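Local atomic coordinates of alpha-1,2-Mannosidase (Trichoderma reesei, PDB entry 1HCU), a protein that removes alpha-1,2-linked mannose residues as a glycosidase of family 47, probably trimming high-mannose N-glycans with the help of calcium. Residues Gly341-Thr346 against Ser378-Trp382; Thr291-Ser295 against Gly354-Val358; Thr394-Leu398 against Leu413-Leu418. All coordinates share one frame; numbering follows the deposited sequence.

Contact 1. Residues Gly341-Thr346 against Ser378-Trp382; sequences GTYTQT and SAGFW
Thr342 presses its methyl group onto the Phe381 ring, and this is the tight part of the contact. CG2 sits 3.8 Å from the ring centroid and only 11° off the normal, a CH-pi contact over one face, with the two side chains crossing at about a right angle. The ring tip comes closest at the backbone, where Phe381 CZ lies 3.4 Å from Thr342 CA; Thr346 CG2 meets the ring near its plane, at the edge. With chi1 at 62°, Thr342 OG1 stands between the backbone N and the carbonyl carbon and bonds to Tyr339 O, which leaves CG2 as the branch facing the ring. The rings of Phe375 and Phe355 meet Phe381 edge-to-face and help to bury it. In the fold, the contact joins the C-terminal end of helix 326-344, which belongs to the all-helical (alpha/alpha)7 barrel of family 47, to the end of helix 373-379 and the residues after it. Gly380 leaves that helix with positive phi, a conformation in which a side chain would be jammed against Ala379 O. Toward solvent the contact is looser and polar: Ser378 is exposed and Gln345 partly so. The extended Gln345 chain brings NE2 to 3.0 Å from Ala379 O in a weak, bent hydrogen bond, while a straighter one runs from NE2 to Gly341 O, also 3.0 Å, with the donor above the carbonyl plane. OE1 accepts from Arg287, which bonds to Ser378 O as well; OE1 and Ser378 O, 3.4 Å apart, are two acceptors gathered by one guanidinium group. A leucine in place of Gln345 would probably leave Gly341 O and Ala379 O without this donor and Arg287 without one of its acceptors.

Contact 2. Residues Thr291-Ser295 against Gly354-Val358; sequences TFLSS and GFAWV
An aromatic cluster of Phe292, Phe355 and Trp357 spans the antiparallel sheet, linking strand 292-297 to strand 354-356 and the residue just after it. Strand 300-306 pairs with both, so the two segments do not bond to each other through their backbones, and their closest CA atoms, such as those of Phe292 and Trp357, stay 9.2 Å apart. Side chains bridge this distance. Phe355 directs its edge at the face of Phe292 in an edge-to-face pair, with centroids 4.8 Å apart and planes at 64°; its CE1 stands over the centre of the Phe292 ring. Trp357 is placed differently. Its six-membered ring receives Phe292 CB over one face, 3.8 Å from the centroid, a CH-pi contact that is tight at Phe292 CB to Trp357 CH2, 3.4 Å. The Phe292 ring itself lies oblique to the indole. Phe355 and Trp357, two residues apart on an extended chain, both carry CG between the backbone N and the carbonyl carbon (chi1 64° and 61°), which sends both rings across to the same phenylalanine. Tyr339 of helix 326-344 adds a further edge-to-face partner to Phe292. The indole is tethered through NE1 to Ser282 OG, and on its benzene side Leu293 O lies at the ring edge, in plane, 3.8 Å from Trp357 CH2.

Contact 3. Residues Thr394-Leu398 against Leu413-Leu418; sequences TLESL and LAWEAL
Leu395 and Leu398 pack against Leu413, Ala414 and Ala417 of the next helix, Leu395 with CD2 alone and Leu398 with both methyls. In Leu395, CG lies beside the backbone N (chi1 -71°) and CD1 is swung nearly anti to CA (chi2 160°), which turns the other branch, CD2, toward the facing helix although CB leaves at a slant to it. CD2 lies 3.8 Å from Ala417 CB and 3.9 Å from Ala414 O, against the turn that leads on to Leu418. Leu398, one turn later, repeats this shape but already points at the facing helix, and both of its methyls are engaged. CD1 settles on the backbone of Ala414, 3.7 Å from its CA, and also meets the CB atoms of Ala414 and, more loosely, Ala417. CD2 diverges to Leu413 CB, 4.1 Å away, the two leucine side chains crossing at about a right angle. The segments belong to consecutive helices, 393-405 and 408-425, joined by a short turn and running nearly antiparallel, with segment axes at 164° and a closest approach of 9.8 Å; such helical hairpins build the (alpha/alpha)7 barrel of glycosyl hydrolase family 47. Ala414 and Ala417, on successive turns of the second helix, present only methyl groups, and the leucines thereby come close to its main chain, as the Leu398 CD1 contact with Ala414 CA shows. No hydrogen bond crosses between the segments. Helix 451-465 closes in beside them, with Ala457 against Leu395, Ile464 against Ala414 and Ala461 against Leu418, while Phe340 of helix 326-344 packs on Leu413. On the first helix, Thr394 OG1 is hydrogen-bonded to Ser310 OG, and the hydroxyl of Ser397 bonds to Ser310 O and Gly314 N.

Overall arrangement
Contacts 1 and 2 are direct neighbours, with centres about 12 Å apart, and interleave along the chain. Their strands meet where Trp382 O lies 2.8 Å from Ala356 N, a probable hydrogen bond. Contact 3 follows later in the sequence and touches contact 1 through Tyr343, whose CE2 packs 3.2 Å from Thr394 OG1; from contact 2 it is separated by about 8 Å between nearest atoms. All three lie within about 10 Å of one or more predicted active-site residues. Between side chains, Thr342 is about 10 Å from both Glu353 and Glu393, Phe355 about 8 Å from Glu353, Leu293 about 9 Å from Asp245, and Leu395 about 7 Å from Glu393 and about 12 Å from the bound calcium ion.

Contact 1. Residues Gly341-Thr346 against Ser378-Trp382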
ATOM      1  N   GLY A 341     -13.405   0.226  13.340  1.00 13.27           N
ATOM      2  CA  GLY A 341     -13.926  -0.298  14.593  1.00 11.59           C
ATOM      3  C   GLY A 341     -12.916  -1.181  15.314  1.00 11.95           C
ATOM      4  O   GLY A 341     -13.055  -1.421  16.517  1.00 11.25           O
ATOM      5  N   THR A 342     -11.910  -1.682  14.591  1.00  9.78           N
ATOM      6  CA  THR A 342     -10.883  -2.526  15.221  1.00 11.65           C
ATOM      7  C   THR A 342      -9.819  -1.616  15.837  1.00 12.32           C
ATOM      8  O   THR A 342      -8.953  -2.061  16.591  1.00 11.20           O
ATOM      9  CB  THR A 342     -10.203  -3.506  14.214  1.00 10.45           C
ATOM     10  OG1 THR A 342      -9.530  -2.765  13.183  1.00 10.26           O
ATOM     11  CG2 THR A 342     -11.239  -4.438  13.586  1.00  7.56           C
ATOM     12  N   TYR A 343      -9.901  -0.334  15.496  1.00 12.31           N
ATOM     13  CA  TYR A 343      -8.989   0.681  16.021  1.00 14.70           C
ATOM     14  C   TYR A 343      -9.613   1.242  17.308  1.00 15.38           C
ATOM     15  O   TYR A 343      -9.046   1.139  18.396  1.00 14.58           O
ATOM     16  CB  TYR A 343      -8.837   1.827  15.013  1.00 13.57           C
ATOM     17  CG  TYR A 343      -7.589   1.811  14.156  1.00 14.56           C
ATOM     18  CD1 TYR A 343      -6.557   2.721  14.391  1.00 14.06           C
ATOM     19  CD2 TYR A 343      -7.447   0.912  13.094  1.00 13.61           C
ATOM     20  CE1 TYR A 343      -5.419   2.743  13.597  1.00 12.11           C
ATOM     21  CE2 TYR A 343      -6.307   0.923  12.289  1.00 12.95           C
ATOM     22  CZ  TYR A 343      -5.295   1.842  12.547  1.00 14.75           C
ATOM     23  OH  TYR A 343      -4.156   1.858  11.779  1.00 12.53           O
ATOM     24  N   THR A 344     -10.802   1.815  17.142  1.00 16.04           N
ATOM     25  CA  THR A 344     -11.570   2.463  18.206  1.00 18.26           C
ATOM     26  C   THR A 344     -11.970   1.578  19.390  1.00 17.20           C
ATOM     27  O   THR A 344     -12.264   2.088  20.467  1.00 16.68           O
ATOM     28  CB  THR A 344     -12.868   3.121  17.608  1.00 19.27           C
ATOM     29  OG1 THR A 344     -13.473   3.990  18.570  1.00 23.25           O
ATOM     30  CG2 THR A 344     -13.879   2.050  17.218  1.00 18.48           C
ATOM     31  N   GLN A 345     -11.966   0.261  19.216  1.00 17.48           N
ATOM     32  CA  GLN A 345     -12.367  -0.599  20.322  1.00 16.48           C
ATOM     33  C   GLN A 345     -11.252  -1.254  21.139  1.00 16.71           C
ATOM     34  O   GLN A 345     -11.531  -1.901  22.156  1.00 17.43           O
ATOM     35  CB  GLN A 345     -13.369  -1.645  19.823  1.00 14.13           C
ATOM     36  CG  GLN A 345     -14.591  -0.997  19.181  1.00 13.73           C
ATOM     37  CD  GLN A 345     -15.681  -1.987  18.817  1.00 15.96           C
ATOM     38  OE1 GLN A 345     -16.525  -2.335  19.647  1.00 15.79           O
ATOM     39  NE2 GLN A 345     -15.662  -2.458  17.567  1.00 14.93           N
ATOM     40  N   THR A 346      -9.997  -1.091  20.729  1.00 14.34           N
ATOM     41  CA  THR A 346      -8.907  -1.671  21.509  1.00 15.42           C
ATOM     42  C   THR A 346      -8.571  -0.694  22.636  1.00 16.40           C
ATOM     43  O   THR A 346      -9.074   0.431  22.663  1.00 16.73           O
ATOM     44  CB  THR A 346      -7.625  -1.903  20.669  1.00 15.19           C
ATOM     45  OG1 THR A 346      -7.106  -0.643  20.222  1.00 13.94           O
ATOM     46  CG2 THR A 346      -7.928  -2.790  19.462  1.00 15.03           C
ATOM     47  N   SER A 378     -18.779  -7.583  22.838  1.00 17.03           N
ATOM     48  CA  SER A 378     -19.102  -6.188  22.565  1.00 16.62           C
ATOM     49  C   SER A 378     -18.326  -5.563  21.402  1.00 15.78           C
ATOM     50  O   SER A 378     -18.829  -4.650  20.755  1.00 15.93           O
ATOM     51  CB  SER A 378     -18.900  -5.344  23.825  1.00 18.83           C
ATOM     52  OG  SER A 378     -17.537  -5.303  24.212  1.00 20.91           O
ATOM     53  N   ALA A 379     -17.119  -6.054  21.126  1.00 13.16           N
ATOM     54  CA  ALA A 379     -16.309  -5.495  20.050  1.00 11.43           C
ATOM     55  C   ALA A 379     -16.615  -6.079  18.673  1.00 14.21           C
ATOM     56  O   ALA A 379     -16.522  -5.379  17.663  1.00 15.38           O
ATOM     57  CB  ALA A 379     -14.839  -5.675  20.361  1.00 13.86           C
ATOM     58  N   GLY A 380     -16.960  -7.360  18.623  1.00 12.89           N
ATOM     59  CA  GLY A 380     -17.269  -7.976  17.348  1.00 13.61           C
ATOM     60  C   GLY A 380     -16.089  -8.663  16.683  1.00 14.64           C
ATOM     61  O   GLY A 380     -16.176  -9.055  15.520  1.00 15.77           O
ATOM     62  N   PHE A 381     -14.984  -8.817  17.408  1.00 13.62           N
ATOM     63  CA  PHE A 381     -13.803  -9.484  16.861  1.00 12.07           C
ATOM     64  C   PHE A 381     -12.813  -9.772  17.983  1.00 11.38           C
ATOM     65  O   PHE A 381     -12.930  -9.222  19.075  1.00 11.61           O
ATOM     66  CB  PHE A 381     -13.136  -8.581  15.803  1.00 11.33           C
ATOM     67  CG  PHE A 381     -12.433  -7.362  16.381  1.00  9.93           C
ATOM     68  CD1 PHE A 381     -11.083  -7.413  16.726  1.00 10.21           C
ATOM     69  CD2 PHE A 381     -13.129  -6.173  16.594  1.00  8.44           C
ATOM     70  CE1 PHE A 381     -10.431  -6.293  17.276  1.00  9.60           C
ATOM     71  CE2 PHE A 381     -12.497  -5.054  17.142  1.00  8.06           C
ATOM     72  CZ  PHE A 381     -11.142  -5.111  17.485  1.00 10.18           C
ATOM     73  N   TRP A 382     -11.865 -10.665  17.737  1.00 10.91           N
ATOM     74  CA  TRP A 382     -10.829 -10.911  18.727  1.00 10.88           C
ATOM     75  C   TRP A 382      -9.494 -10.816  18.001  1.00 10.90           C
ATOM     76  O   TRP A 382      -9.422 -10.983  16.782  1.00 11.97           O
ATOM     77  CB  TRP A 382     -11.013 -12.259  19.434  1.00 10.31           C
ATOM     78  CG  TRP A 382     -10.874 -13.466  18.605  1.00 11.94           C
ATOM     79  CD1 TRP A 382      -9.722 -14.132  18.307  1.00 11.83           C
ATOM     80  CD2 TRP A 382     -11.939 -14.216  18.016  1.00 12.27           C
ATOM     81  NE1 TRP A 382     -10.002 -15.259  17.576  1.00 10.54           N
ATOM     82  CE2 TRP A 382     -11.354 -15.339  17.380  1.00 10.46           C
ATOM     83  CE3 TRP A 382     -13.330 -14.052  17.967  1.00 11.16           C
ATOM     84  CZ2 TRP A 382     -12.113 -16.296  16.702  1.00 10.77           C
ATOM     85  CZ3 TRP A 382     -14.089 -15.001  17.295  1.00 12.65           C
ATOM     86  CH2 TRP A 382     -13.477 -16.113  16.669  1.00 12.12           C
TER

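Contact 2. Residues Thr291-Ser295 against Gly354-Val358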
ATOM      1  N   THR A 291     -18.932  -5.199   9.016  1.00 14.13           N
ATOM      2  CA  THR A 291     -18.662  -5.978   7.831  1.00 14.28           C
ATOM      3  C   THR A 291     -17.163  -6.076   7.568  1.00 15.02           C
ATOM      4  O   THR A 291     -16.496  -5.057   7.390  1.00 15.06           O
ATOM      5  CB  THR A 291     -19.326  -5.364   6.590  1.00 14.65           C
ATOM      6  OG1 THR A 291     -20.752  -5.351   6.764  1.00 17.77           O
ATOM      7  CG2 THR A 291     -18.979  -6.186   5.353  1.00 12.07           C
ATOM      8  N   PHE A 292     -16.646  -7.305   7.544  1.00 14.41           N
ATOM      9  CA  PHE A 292     -15.229  -7.562   7.269  1.00 14.63           C
ATOM     10  C   PHE A 292     -15.114  -8.457   6.035  1.00 14.58           C
ATOM     11  O   PHE A 292     -16.100  -9.040   5.585  1.00 13.90           O
ATOM     12  CB  PHE A 292     -14.548  -8.282   8.448  1.00 10.98           C
ATOM     13  CG  PHE A 292     -14.535  -7.490   9.726  1.00 12.23           C
ATOM     14  CD1 PHE A 292     -13.972  -6.214   9.769  1.00 12.03           C
ATOM     15  CD2 PHE A 292     -15.107  -8.009  10.885  1.00 11.14           C
ATOM     16  CE1 PHE A 292     -13.983  -5.470  10.947  1.00 13.15           C
ATOM     17  CE2 PHE A 292     -15.123  -7.270  12.072  1.00  9.46           C
ATOM     18  CZ  PHE A 292     -14.563  -6.002  12.102  1.00 10.80           C
ATOM     19  N   LEU A 293     -13.905  -8.571   5.494  1.00 15.00           N
ATOM     20  CA  LEU A 293     -13.678  -9.419   4.329  1.00 14.70           C
ATOM     21  C   LEU A 293     -13.031 -10.735   4.765  1.00 16.24           C
ATOM     22  O   LEU A 293     -11.982 -10.737   5.429  1.00 16.30           O
ATOM     23  CB  LEU A 293     -12.782  -8.705   3.301  1.00 12.27           C
ATOM     24  CG  LEU A 293     -13.354  -7.433   2.649  1.00 12.16           C
ATOM     25  CD1 LEU A 293     -12.460  -6.954   1.494  1.00  7.82           C
ATOM     26  CD2 LEU A 293     -14.746  -7.732   2.132  1.00  9.12           C
ATOM     27  N   SER A 294     -13.668 -11.852   4.413  1.00 14.57           N
ATOM     28  CA  SER A 294     -13.141 -13.174   4.744  1.00 14.27           C
ATOM     29  C   SER A 294     -12.170 -13.579   3.645  1.00 13.38           C
ATOM     30  O   SER A 294     -12.171 -12.985   2.564  1.00 10.72           O
ATOM     31  CB  SER A 294     -14.260 -14.224   4.800  1.00 15.04           C
ATOM     32  OG  SER A 294     -15.144 -14.016   5.889  1.00 20.98           O
ATOM     33  N   SER A 295     -11.342 -14.582   3.931  1.00 11.19           N
ATOM     34  CA  SER A 295     -10.400 -15.109   2.956  1.00 12.46           C
ATOM     35  C   SER A 295     -11.157 -16.275   2.343  1.00 12.59           C
ATOM     36  O   SER A 295     -12.216 -16.656   2.850  1.00 12.37           O
ATOM     37  CB  SER A 295      -9.135 -15.622   3.639  1.00 13.27           C
ATOM     38  OG  SER A 295      -9.443 -16.702   4.499  1.00 14.81           O
ATOM     39  N   GLY A 354      -3.779  -8.715  13.029  1.00 16.12           N
ATOM     40  CA  GLY A 354      -4.652  -9.784  12.605  1.00 14.48           C
ATOM     41  C   GLY A 354      -5.759  -9.955  13.624  1.00 13.96           C
ATOM     42  O   GLY A 354      -5.509  -9.862  14.827  1.00 15.45           O
ATOM     43  N   PHE A 355      -6.979 -10.185  13.146  1.00 11.66           N
ATOM     44  CA  PHE A 355      -8.125 -10.384  14.019  1.00 12.48           C
ATOM     45  C   PHE A 355      -9.095 -11.366  13.375  1.00 13.21           C
ATOM     46  O   PHE A 355      -9.028 -11.616  12.170  1.00 12.62           O
ATOM     47  CB  PHE A 355      -8.829  -9.047  14.320  1.00 13.38           C
ATOM     48  CG  PHE A 355      -9.442  -8.383  13.110  1.00 13.87           C
ATOM     49  CD1 PHE A 355     -10.748  -8.667  12.720  1.00 11.14           C
ATOM     50  CD2 PHE A 355      -8.701  -7.475  12.356  1.00 15.48           C
ATOM     51  CE1 PHE A 355     -11.311  -8.054  11.600  1.00 11.25           C
ATOM     52  CE2 PHE A 355      -9.256  -6.857  11.233  1.00 14.96           C
ATOM     53  CZ  PHE A 355     -10.563  -7.147  10.855  1.00 12.50           C
ATOM     54  N   ALA A 356      -9.995 -11.922  14.182  1.00 12.31           N
ATOM     55  CA  ALA A 356     -10.960 -12.892  13.672  1.00 12.87           C
ATOM     56  C   ALA A 356     -12.332 -12.786  14.347  1.00 11.42           C
ATOM     57  O   ALA A 356     -12.496 -12.098  15.351  1.00 10.52           O
ATOM     58  CB  ALA A 356     -10.400 -14.302  13.836  1.00 11.72           C
ATOM     59  N   TRP A 357     -13.318 -13.474  13.789  1.00 11.20           N
ATOM     60  CA  TRP A 357     -14.658 -13.424  14.348  1.00 13.27           C
ATOM     61  C   TRP A 357     -15.415 -14.695  13.996  1.00 14.01           C
ATOM     62  O   TRP A 357     -14.838 -15.643  13.462  1.00 13.81           O
ATOM     63  CB  TRP A 357     -15.393 -12.191  13.807  1.00 11.85           C
ATOM     64  CG  TRP A 357     -15.545 -12.188  12.307  1.00 12.84           C
ATOM     65  CD1 TRP A 357     -16.649 -12.554  11.595  1.00 11.05           C
ATOM     66  CD2 TRP A 357     -14.541 -11.846  11.339  1.00 11.75           C
ATOM     67  NE1 TRP A 357     -16.398 -12.465  10.247  1.00 11.24           N
ATOM     68  CE2 TRP A 357     -15.112 -12.033  10.061  1.00 12.37           C
ATOM     69  CE3 TRP A 357     -13.213 -11.400  11.426  1.00 13.12           C
ATOM     70  CZ2 TRP A 357     -14.402 -11.792   8.878  1.00 12.57           C
ATOM     71  CZ3 TRP A 357     -12.504 -11.162  10.241  1.00 11.78           C
ATOM     72  CH2 TRP A 357     -13.101 -11.359   8.991  1.00  9.02           C
ATOM     73  N   VAL A 358     -16.700 -14.725  14.322  1.00 14.61           N
ATOM     74  CA  VAL A 358     -17.535 -15.871  14.005  1.00 13.46           C
ATOM     75  C   VAL A 358     -18.504 -15.395  12.927  1.00 14.85           C
ATOM     76  O   VAL A 358     -19.249 -14.434  13.141  1.00 14.85           O
ATOM     77  CB  VAL A 358     -18.334 -16.348  15.236  1.00 13.35           C
ATOM     78  CG1 VAL A 358     -19.163 -17.565  14.871  1.00 12.57           C
ATOM     79  CG2 VAL A 358     -17.390 -16.686  16.388  1.00 12.29           C
TER

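Contact 3. Residues Thr394-Leu398 against Leu413-Leu418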
ATOM      1  N   THR A 394      -5.610   1.703   7.025  1.00 12.02           N
ATOM      2  CA  THR A 394      -6.829   2.257   7.589  1.00 11.11           C
ATOM      3  C   THR A 394      -6.937   3.766   7.362  1.00 11.95           C
ATOM      4  O   THR A 394      -8.005   4.274   6.978  1.00  9.52           O
ATOM      5  CB  THR A 394      -6.917   1.892   9.079  1.00 12.11           C
ATOM      6  OG1 THR A 394      -7.046   0.469   9.195  1.00 10.90           O
ATOM      7  CG2 THR A 394      -8.110   2.557   9.737  1.00 12.64           C
ATOM      8  N   LEU A 395      -5.829   4.472   7.585  1.00  9.77           N
ATOM      9  CA  LEU A 395      -5.784   5.909   7.361  1.00  9.58           C
ATOM     10  C   LEU A 395      -6.051   6.120   5.876  1.00 10.61           C
ATOM     11  O   LEU A 395      -6.657   7.116   5.469  1.00 11.74           O
ATOM     12  CB  LEU A 395      -4.407   6.461   7.728  1.00  9.31           C
ATOM     13  CG  LEU A 395      -4.094   6.486   9.225  1.00  9.89           C
ATOM     14  CD1 LEU A 395      -2.592   6.566   9.407  1.00 11.13           C
ATOM     15  CD2 LEU A 395      -4.805   7.675   9.897  1.00  8.04           C
ATOM     16  N   GLU A 396      -5.605   5.160   5.070  1.00 10.93           N
ATOM     17  CA  GLU A 396      -5.804   5.223   3.629  1.00 12.00           C
ATOM     18  C   GLU A 396      -7.298   5.170   3.328  1.00 11.76           C
ATOM     19  O   GLU A 396      -7.829   6.038   2.637  1.00 10.35           O
ATOM     20  CB  GLU A 396      -5.107   4.043   2.942  1.00 13.61           C
ATOM     21  CG  GLU A 396      -5.164   4.042   1.417  1.00 14.66           C
ATOM     22  CD  GLU A 396      -4.408   2.859   0.831  1.00 15.07           C
ATOM     23  OE1 GLU A 396      -3.533   2.320   1.539  1.00 18.56           O
ATOM     24  OE2 GLU A 396      -4.673   2.469  -0.327  1.00 15.47           O
ATOM     25  N   SER A 397      -7.978   4.158   3.856  1.00 10.00           N
ATOM     26  CA  SER A 397      -9.402   4.031   3.590  1.00 12.25           C
ATOM     27  C   SER A 397     -10.228   5.193   4.133  1.00 12.41           C
ATOM     28  O   SER A 397     -11.164   5.643   3.475  1.00 11.59           O
ATOM     29  CB  SER A 397      -9.921   2.691   4.111  1.00 11.25           C
ATOM     30  OG  SER A 397      -9.393   1.642   3.318  1.00 10.61           O
ATOM     31  N   LEU A 398      -9.876   5.684   5.318  1.00 12.29           N
ATOM     32  CA  LEU A 398     -10.589   6.807   5.896  1.00 12.48           C
ATOM     33  C   LEU A 398     -10.418   8.005   4.969  1.00 14.16           C
ATOM     34  O   LEU A 398     -11.363   8.761   4.732  1.00 16.80           O
ATOM     35  CB  LEU A 398     -10.038   7.136   7.283  1.00 12.30           C
ATOM     36  CG  LEU A 398     -10.315   6.074   8.355  1.00 13.85           C
ATOM     37  CD1 LEU A 398      -9.500   6.390   9.605  1.00 12.01           C
ATOM     38  CD2 LEU A 398     -11.809   6.037   8.668  1.00  9.04           C
ATOM     39  N   LEU A 413     -12.403  10.778  12.507  1.00 14.67           N
ATOM     40  CA  LEU A 413     -11.990   9.399  12.725  1.00 14.17           C
ATOM     41  C   LEU A 413     -10.497   9.259  12.450  1.00 13.73           C
ATOM     42  O   LEU A 413      -9.771   8.659  13.239  1.00 14.05           O
ATOM     43  CB  LEU A 413     -12.786   8.452  11.823  1.00 13.20           C
ATOM     44  CG  LEU A 413     -14.294   8.465  12.074  1.00 15.15           C
ATOM     45  CD1 LEU A 413     -14.970   7.514  11.103  1.00 14.91           C
ATOM     46  CD2 LEU A 413     -14.589   8.075  13.523  1.00 13.64           C
ATOM     47  N   ALA A 414     -10.041   9.827  11.336  1.00 13.24           N
ATOM     48  CA  ALA A 414      -8.627   9.771  10.970  1.00 14.42           C
ATOM     49  C   ALA A 414      -7.780  10.420  12.059  1.00 14.98           C
ATOM     50  O   ALA A 414      -6.716   9.906  12.428  1.00 13.36           O
ATOM     51  CB  ALA A 414      -8.397  10.483   9.642  1.00 11.21           C
ATOM     52  N   TRP A 415      -8.267  11.549  12.568  1.00 15.04           N
ATOM     53  CA  TRP A 415      -7.581  12.294  13.618  1.00 16.69           C
ATOM     54  C   TRP A 415      -7.481  11.422  14.862  1.00 17.91           C
ATOM     55  O   TRP A 415      -6.444  11.385  15.526  1.00 17.92           O
ATOM     56  CB  TRP A 415      -8.347  13.584  13.938  1.00 17.53           C
ATOM     57  CG  TRP A 415      -7.710  14.416  15.003  1.00 19.32           C
ATOM     58  CD1 TRP A 415      -8.287  14.839  16.166  1.00 19.69           C
ATOM     59  CD2 TRP A 415      -6.369  14.922  15.013  1.00 20.06           C
ATOM     60  NE1 TRP A 415      -7.389  15.578  16.899  1.00 20.24           N
ATOM     61  CE2 TRP A 415      -6.205  15.644  16.215  1.00 20.45           C
ATOM     62  CE3 TRP A 415      -5.290  14.838  14.121  1.00 20.69           C
ATOM     63  CZ2 TRP A 415      -5.005  16.280  16.549  1.00 21.91           C
ATOM     64  CZ3 TRP A 415      -4.094  15.471  14.453  1.00 22.33           C
ATOM     65  CH2 TRP A 415      -3.963  16.181  15.658  1.00 21.34           C
ATOM     66  N   GLU A 416      -8.562  10.718  15.180  1.00 18.62           N
ATOM     67  CA  GLU A 416      -8.549   9.834  16.335  1.00 20.25           C
ATOM     68  C   GLU A 416      -7.525   8.737  16.080  1.00 19.23           C
ATOM     69  O   GLU A 416      -6.847   8.290  17.008  1.00 19.59           O
ATOM     70  CB  GLU A 416      -9.932   9.219  16.566  1.00 22.68           C
ATOM     71  CG  GLU A 416     -10.966  10.190  17.116  1.00 28.91           C
ATOM     72  CD  GLU A 416     -12.382   9.633  17.054  1.00 31.98           C
ATOM     73  OE1 GLU A 416     -12.557   8.420  17.315  1.00 34.94           O
ATOM     74  OE2 GLU A 416     -13.317  10.410  16.750  1.00 34.93           O
ATOM     75  N   ALA A 417      -7.408   8.318  14.818  1.00 17.75           N
ATOM     76  CA  ALA A 417      -6.456   7.277  14.434  1.00 17.52           C
ATOM     77  C   ALA A 417      -5.009   7.775  14.560  1.00 16.85           C
ATOM     78  O   ALA A 417      -4.186   7.110  15.196  1.00 16.08           O
ATOM     79  CB  ALA A 417      -6.735   6.793  13.005  1.00 18.07           C
ATOM     80  N   LEU A 418      -4.699   8.934  13.973  1.00 15.34           N
ATOM     81  CA  LEU A 418      -3.342   9.477  14.070  1.00 15.17           C
ATOM     82  C   LEU A 418      -2.979   9.692  15.543  1.00 15.48           C
ATOM     83  O   LEU A 418      -1.908   9.282  15.979  1.00 15.95           O
ATOM     84  CB  LEU A 418      -3.192  10.816  13.315  1.00 16.84           C
ATOM     85  CG  LEU A 418      -1.793  11.458  13.508  1.00 20.24           C
ATOM     86  CD1 LEU A 418      -0.855  11.058  12.377  1.00 17.01           C
ATOM     87  CD2 LEU A 418      -1.898  12.966  13.580  1.00 19.84           C
TER